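Local coordinates for Alr1585 protein (Nostoc sp., PDB 5C2I), which is a haem-containing dye-decolorizing (DyP-type) peroxidase that probably uses hydrogen peroxide to oxidise dyes and other substrates, at residues D91-Y105 / S146-D158. The protein carries 1 engineered substitution. Numbering follows the deposited sequence.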
loop_
_atom_site.group_PDB
_atom_site.type_symbol
_atom_site.label_atom_id
_atom_site.label_comp_id
_atom_site.label_asym_id
_atom_site.label_seq_id
_atom_site.Cartn_x
_atom_site.Cartn_y
_atom_site.Cartn_z
ATOM N N ASP A 91 -5.372 -6.658 25.340
ATOM C CA ASP A 91 -5.621 -8.087 25.202
ATOM C C ASP A 91 -6.595 -8.314 24.044
ATOM O O ASP A 91 -7.266 -7.373 23.580
ATOM C CB ASP A 91 -6.288 -8.620 26.475
ATOM C CG ASP A 91 -5.406 -8.528 27.713
ATOM O OD1 ASP A 91 -4.164 -8.519 27.593
ATOM O OD2 ASP A 91 -5.979 -8.460 28.819
ATOM N N VAL A 92 -6.723 -9.568 23.603
ATOM C CA VAL A 92 -7.833 -9.930 22.738
ATOM C C VAL A 92 -9.130 -9.543 23.393
ATOM O O VAL A 92 -9.245 -9.485 24.625
ATOM C CB VAL A 92 -7.928 -11.460 22.389
ATOM C CG1 VAL A 92 -6.793 -11.868 21.489
ATOM C CG2 VAL A 92 -7.978 -12.334 23.604
ATOM N N PHE A 93 -10.124 -9.308 22.568
ATOM C CA PHE A 93 -11.473 -9.064 23.029
ATOM C C PHE A 93 -12.226 -10.387 23.078
ATOM O O PHE A 93 -12.101 -11.206 22.157
ATOM C CB PHE A 93 -12.205 -8.106 22.064
ATOM C CG PHE A 93 -13.599 -7.791 22.505
ATOM C CD1 PHE A 93 -14.653 -8.660 22.183
ATOM C CD2 PHE A 93 -13.827 -6.762 23.404
ATOM C CE1 PHE A 93 -15.899 -8.480 22.747
ATOM C CE2 PHE A 93 -15.104 -6.525 23.900
ATOM C CZ PHE A 93 -16.132 -7.381 23.558
ATOM N N ALA A 94 -13.030 -10.615 24.115
ATOM C CA ALA A 94 -13.843 -11.853 24.151
ATOM C C ALA A 94 -15.240 -11.648 24.746
ATOM O O ALA A 94 -15.393 -10.974 25.790
ATOM C CB ALA A 94 -13.100 -12.951 24.902
ATOM N N ASN A 95 -16.218 -12.317 24.138
ATOM C CA ASN A 95 -17.568 -12.443 24.657
ATOM C C ASN A 95 -17.870 -13.935 24.840
ATOM O O ASN A 95 -17.287 -14.808 24.166
ATOM C CB ASN A 95 -18.630 -11.952 23.670
ATOM C CG ASN A 95 -18.828 -10.462 23.599
ATOM O OD1 ASN A 95 -18.935 -9.906 22.499
ATOM N ND2 ASN A 95 -18.972 -9.797 24.752
ATOM N N PHE A 96 -18.832 -14.219 25.696
ATOM C CA PHE A 96 -19.386 -15.567 25.829
ATOM C C PHE A 96 -20.909 -15.475 25.923
ATOM O O PHE A 96 -21.442 -14.716 26.756
ATOM C CB PHE A 96 -18.823 -16.251 27.067
ATOM C CG PHE A 96 -19.299 -17.671 27.261
ATOM C CD1 PHE A 96 -18.720 -18.699 26.560
ATOM C CD2 PHE A 96 -20.344 -17.963 28.125
ATOM C CE1 PHE A 96 -19.198 -19.998 26.680
ATOM C CE2 PHE A 96 -20.795 -19.261 28.294
ATOM C CZ PHE A 96 -20.209 -20.279 27.572
ATOM N N PHE A 97 -21.595 -16.254 25.098
ATOM C CA PHE A 97 -23.067 -16.267 25.057
ATOM C C PHE A 97 -23.633 -17.662 25.285
ATOM O O PHE A 97 -23.035 -18.657 24.839
ATOM C CB PHE A 97 -23.561 -15.756 23.712
ATOM C CG PHE A 97 -22.925 -14.463 23.234
ATOM C CD1 PHE A 97 -23.405 -13.249 23.623
ATOM C CD2 PHE A 97 -21.842 -14.489 22.349
ATOM C CE1 PHE A 97 -22.804 -12.075 23.171
ATOM C CE2 PHE A 97 -21.278 -13.341 21.863
ATOM C CZ PHE A 97 -21.747 -12.115 22.280
ATOM N N LEU A 98 -24.785 -17.735 25.942
ATOM C CA LEU A 98 -25.521 -18.990 26.150
ATOM C C LEU A 98 -26.857 -18.963 25.452
ATOM O O LEU A 98 -27.567 -17.958 25.496
ATOM C CB LEU A 98 -25.751 -19.268 27.652
ATOM C CG LEU A 98 -24.492 -19.642 28.439
ATOM C CD1 LEU A 98 -24.742 -19.510 29.927
ATOM C CD2 LEU A 98 -24.028 -21.040 28.084
ATOM N N SER A 99 -27.217 -20.087 24.826
ATOM C CA SER A 99 -28.584 -20.301 24.348
ATOM C C SER A 99 -29.460 -20.821 25.480
ATOM O O SER A 99 -28.945 -21.242 26.533
ATOM C CB SER A 99 -28.601 -21.325 23.199
ATOM O OG SER A 99 -28.310 -22.638 23.672
ATOM N N ARG A 100 -30.774 -20.847 25.262
ATOM C CA ARG A 100 -31.642 -21.515 26.224
ATOM C C ARG A 100 -31.228 -22.969 26.438
ATOM O O ARG A 100 -31.192 -23.470 27.589
ATOM C CB ARG A 100 -33.119 -21.415 25.845
ATOM C CG ARG A 100 -34.048 -22.120 26.876
ATOM C CD ARG A 100 -34.377 -23.562 26.487
ATOM N NE ARG A 100 -35.200 -23.613 25.259
ATOM C CZ ARG A 100 -35.600 -24.707 24.616
ATOM N NH1 ARG A 100 -35.342 -25.924 25.070
ATOM N NH2 ARG A 100 -36.374 -24.577 23.536
ATOM N N HIS A 101 -30.909 -23.686 25.352
ATOM C CA HIS A 101 -30.473 -25.083 25.484
ATOM C C HIS A 101 -29.216 -25.169 26.346
ATOM O O HIS A 101 -29.007 -26.134 27.091
ATOM C CB HIS A 101 -30.278 -25.774 24.115
ATOM C CG HIS A 101 -31.545 -26.297 23.500
ATOM N ND1 HIS A 101 -32.154 -25.684 22.425
ATOM C CD2 HIS A 101 -32.325 -27.360 23.802
ATOM C CE1 HIS A 101 -33.232 -26.356 22.071
ATOM N NE2 HIS A 101 -33.362 -27.374 22.892
ATOM N N GLY A 102 -28.351 -24.187 26.213
ATOM C CA GLY A 102 -27.129 -24.132 27.009
ATOM C C GLY A 102 -27.401 -24.000 28.494
ATOM O O GLY A 102 -26.755 -24.630 29.304
ATOM N N TYR A 103 -28.346 -23.149 28.845
ATOM C CA TYR A 103 -28.796 -23.030 30.234
ATOM C C TYR A 103 -29.335 -24.343 30.757
ATOM O O TYR A 103 -29.037 -24.736 31.887
ATOM C CB TYR A 103 -29.858 -21.930 30.378
ATOM C CG TYR A 103 -29.280 -20.525 30.619
ATOM C CD1 TYR A 103 -29.003 -20.077 31.920
ATOM C CD2 TYR A 103 -29.050 -19.648 29.560
ATOM C CE1 TYR A 103 -28.514 -18.779 32.141
ATOM C CE2 TYR A 103 -28.526 -18.373 29.768
ATOM C CZ TYR A 103 -28.263 -17.951 31.069
ATOM O OH TYR A 103 -27.731 -16.694 31.258
ATOM N N GLU A 104 -30.087 -25.052 29.928
ATOM C CA GLU A 104 -30.623 -26.355 30.342
ATOM C C GLU A 104 -29.502 -27.358 30.571
ATOM O O GLU A 104 -29.539 -28.097 31.550
ATOM C CB GLU A 104 -31.643 -26.869 29.343
ATOM C CG GLU A 104 -32.925 -26.069 29.347
ATOM C CD GLU A 104 -33.912 -26.665 28.339
ATOM O OE1 GLU A 104 -33.623 -26.768 27.140
ATOM O OE2 GLU A 104 -34.980 -27.086 28.735
ATOM N N TYR A 105 -28.534 -27.391 29.649
ATOM C CA TYR A 105 -27.360 -28.258 29.793
ATOM C C TYR A 105 -26.656 -27.997 31.141
ATOM O O TYR A 105 -26.261 -28.938 31.820
ATOM C CB TYR A 105 -26.358 -28.047 28.638
ATOM C CG TYR A 105 -25.116 -28.847 28.887
ATOM C CD1 TYR A 105 -24.087 -28.325 29.654
ATOM C CD2 TYR A 105 -24.993 -30.137 28.411
ATOM C CE1 TYR A 105 -22.961 -29.091 29.940
ATOM C CE2 TYR A 105 -23.873 -30.903 28.670
ATOM C CZ TYR A 105 -22.857 -30.373 29.439
ATOM O OH TYR A 105 -21.730 -31.153 29.723
ATOM N N SER A 146 -27.219 -28.362 14.350
ATOM C CA SER A 146 -26.967 -28.973 15.660
ATOM C C SER A 146 -27.660 -28.181 16.751
ATOM O O SER A 146 -27.982 -27.022 16.564
ATOM C CB SER A 146 -25.471 -28.964 15.963
ATOM O OG SER A 146 -24.795 -29.868 15.087
ATOM N N GLU A 147 -27.874 -28.816 17.901
ATOM C CA GLU A 147 -28.316 -28.109 19.079
ATOM C C GLU A 147 -27.097 -27.297 19.583
ATOM O O GLU A 147 -26.054 -27.851 19.870
ATOM C CB GLU A 147 -28.806 -29.077 20.160
ATOM C CG GLU A 147 -29.233 -28.363 21.427
ATOM C CD GLU A 147 -29.815 -29.291 22.480
ATOM O OE1 GLU A 147 -30.804 -29.983 22.160
ATOM O OE2 GLU A 147 -29.315 -29.287 23.636
ATOM N N ILE A 148 -27.240 -25.987 19.574
ATOM C CA ILE A 148 -26.168 -25.100 19.966
ATOM C C ILE A 148 -26.399 -24.649 21.401
ATOM O O ILE A 148 -27.492 -24.191 21.743
ATOM C CB ILE A 148 -26.101 -23.917 19.014
ATOM C CG1 ILE A 148 -25.717 -24.417 17.619
ATOM C CG2 ILE A 148 -25.117 -22.866 19.509
ATOM C CD1 ILE A 148 -25.825 -23.338 16.547
ATOM N N HIS A 149 -25.364 -24.788 22.214
ATOM C CA HIS A 149 -25.418 -24.377 23.616
ATOM C C HIS A 149 -24.868 -23.003 23.903
ATOM O O HIS A 149 -25.295 -22.316 24.835
ATOM C CB HIS A 149 -24.692 -25.414 24.489
ATOM C CG HIS A 149 -25.363 -26.758 24.529
ATOM N ND1 HIS A 149 -24.707 -27.910 24.874
ATOM C CD2 HIS A 149 -26.639 -27.132 24.260
ATOM C CE1 HIS A 149 -25.537 -28.933 24.822
ATOM N NE2 HIS A 149 -26.717 -28.486 24.455
ATOM N N ALA A 150 -23.853 -22.609 23.133
ATOM C CA ALA A 150 -23.097 -21.418 23.441
ATOM C C ALA A 150 -22.335 -20.908 22.251
ATOM O O ALA A 150 -22.109 -21.647 21.275
ATOM C CB ALA A 150 -22.139 -21.705 24.597
ATOM N N LEU A 151 -21.948 -19.641 22.329
ATOM C CA LEU A 151 -21.115 -19.018 21.339
ATOM C C LEU A 151 -19.951 -18.358 22.083
ATOM O O LEU A 151 -20.167 -17.514 22.974
ATOM C CB LEU A 151 -21.910 -18.002 20.539
ATOM C CG LEU A 151 -21.145 -17.041 19.582
ATOM C CD1 LEU A 151 -20.314 -17.730 18.507
ATOM C CD2 LEU A 151 -22.117 -16.051 18.940
ATOM N N VAL A 152 -18.737 -18.659 21.640
ATOM C CA VAL A 152 -17.552 -17.926 22.051
ATOM C C VAL A 152 -17.169 -16.953 20.922
ATOM O O VAL A 152 -17.027 -17.345 19.765
ATOM C CB VAL A 152 -16.410 -18.902 22.310
ATOM C CG1 VAL A 152 -15.146 -18.183 22.676
ATOM C CG2 VAL A 152 -16.794 -19.863 23.417
ATOM N N LEU A 153 -16.934 -15.693 21.274
ATOM C CA LEU A 153 -16.524 -14.679 20.292
ATOM C C LEU A 153 -15.184 -14.126 20.769
ATOM O O LEU A 153 -15.078 -13.633 21.887
ATOM C CB LEU A 153 -17.587 -13.584 20.193
ATOM C CG LEU A 153 -17.355 -12.415 19.208
ATOM C CD1 LEU A 153 -18.708 -11.758 18.898
ATOM C CD2 LEU A 153 -16.378 -11.377 19.752
ATOM N N ILE A 154 -14.166 -14.215 19.910
ATOM C CA ILE A 154 -12.847 -13.663 20.176
ATOM C C ILE A 154 -12.424 -12.760 19.030
ATOM O O ILE A 154 -12.617 -13.118 17.872
ATOM C CB ILE A 154 -11.778 -14.775 20.325
ATOM C CG1 ILE A 154 -12.239 -15.806 21.367
ATOM C CG2 ILE A 154 -10.462 -14.181 20.840
ATOM C CD1 ILE A 154 -12.807 -17.009 20.730
ATOM N N ALA A 155 -11.910 -11.568 19.342
ATOM C CA ALA A 155 -11.621 -10.584 18.340
ATOM C C ALA A 155 -10.332 -9.822 18.608
ATOM O O ALA A 155 -9.924 -9.630 19.753
ATOM C CB ALA A 155 -12.821 -9.611 18.178
ATOM N N ASP A 156 -9.686 -9.416 17.535
ATOM C CA ASP A 156 -8.420 -8.749 17.612
ATOM C C ASP A 156 -8.110 -8.129 16.238
ATOM O O ASP A 156 -8.557 -8.632 15.229
ATOM C CB ASP A 156 -7.294 -9.706 17.967
ATOM C CG ASP A 156 -6.102 -8.981 18.605
ATOM O OD1 ASP A 156 -6.152 -8.718 19.838
ATOM O OD2 ASP A 156 -5.160 -8.583 17.888
ATOM N N ASP A 157 -7.335 -7.039 16.232
ATOM C CA ASP A 157 -6.883 -6.468 14.949
ATOM C C ASP A 157 -5.777 -7.278 14.259
ATOM O O ASP A 157 -5.662 -7.211 13.037
ATOM C CB ASP A 157 -6.388 -5.039 15.160
ATOM C CG ASP A 157 -7.539 -4.074 15.509
ATOM O OD1 ASP A 157 -8.653 -4.218 15.023
ATOM O OD2 ASP A 157 -7.265 -3.149 16.282
ATOM N N ASP A 158 -4.966 -7.995 15.028
ATOM C CA ASP A 158 -3.849 -8.764 14.482
ATOM C C ASP A 158 -4.367 -10.206 14.201
ATOM O O ASP A 158 -4.540 -10.994 15.118
ATOM C CB ASP A 158 -2.700 -8.790 15.481
ATOM C CG ASP A 158 -1.473 -9.617 14.996
ATOM O OD1 ASP A 158 -1.580 -10.529 14.171
ATOM O OD2 ASP A 158 -0.366 -9.411 15.537
HETATM O O HOH W 1 -30.100 -24.060 20.811
#
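The Glu147 carboxylate stacks over one face of the His101 ring, although the two side chains cross at about a right angle. The carboxylate and imidazole planes are 22° apart, and Glu147 CD sits 3.4 Å from His101 CD2. Glu147 CG is anti to the backbone N (chi1 178°) and the chain runs on extended, which carries the carboxylate to both histidines. Its OE2 accepts from His149 NE2 at 2.8 Å, in the imidazole plane. The other ring nitrogen, ND1, takes the N-H of Phe50. Tyr105 CB rests over a face of the His149 ring, a CH-pi contact of 4.1 Å to the centroid. With an alanine at Glu147, His149 NE2 would probably lose its acceptor and His101 the group stacked on its face. Strands 93-98 and 150-156 pair antiparallel in the ferredoxin-like sheet of the DyP dimeric alpha+beta barrel domain. Phe97 lies alongside Leu151, CD2 to CD2 3.8 Å, while Leu153 CB meets the ring edge. Phe97 and Leu151 pack on Phe456 of strand 448-458. On the other face, Phe96 brings CZ within 3.8 Å of Ala150 CB, next to helix 55-68. Ser99 OG donates to Ile148 O at 2.6 Å and accepts from Gly102 N, capping helix 100-105.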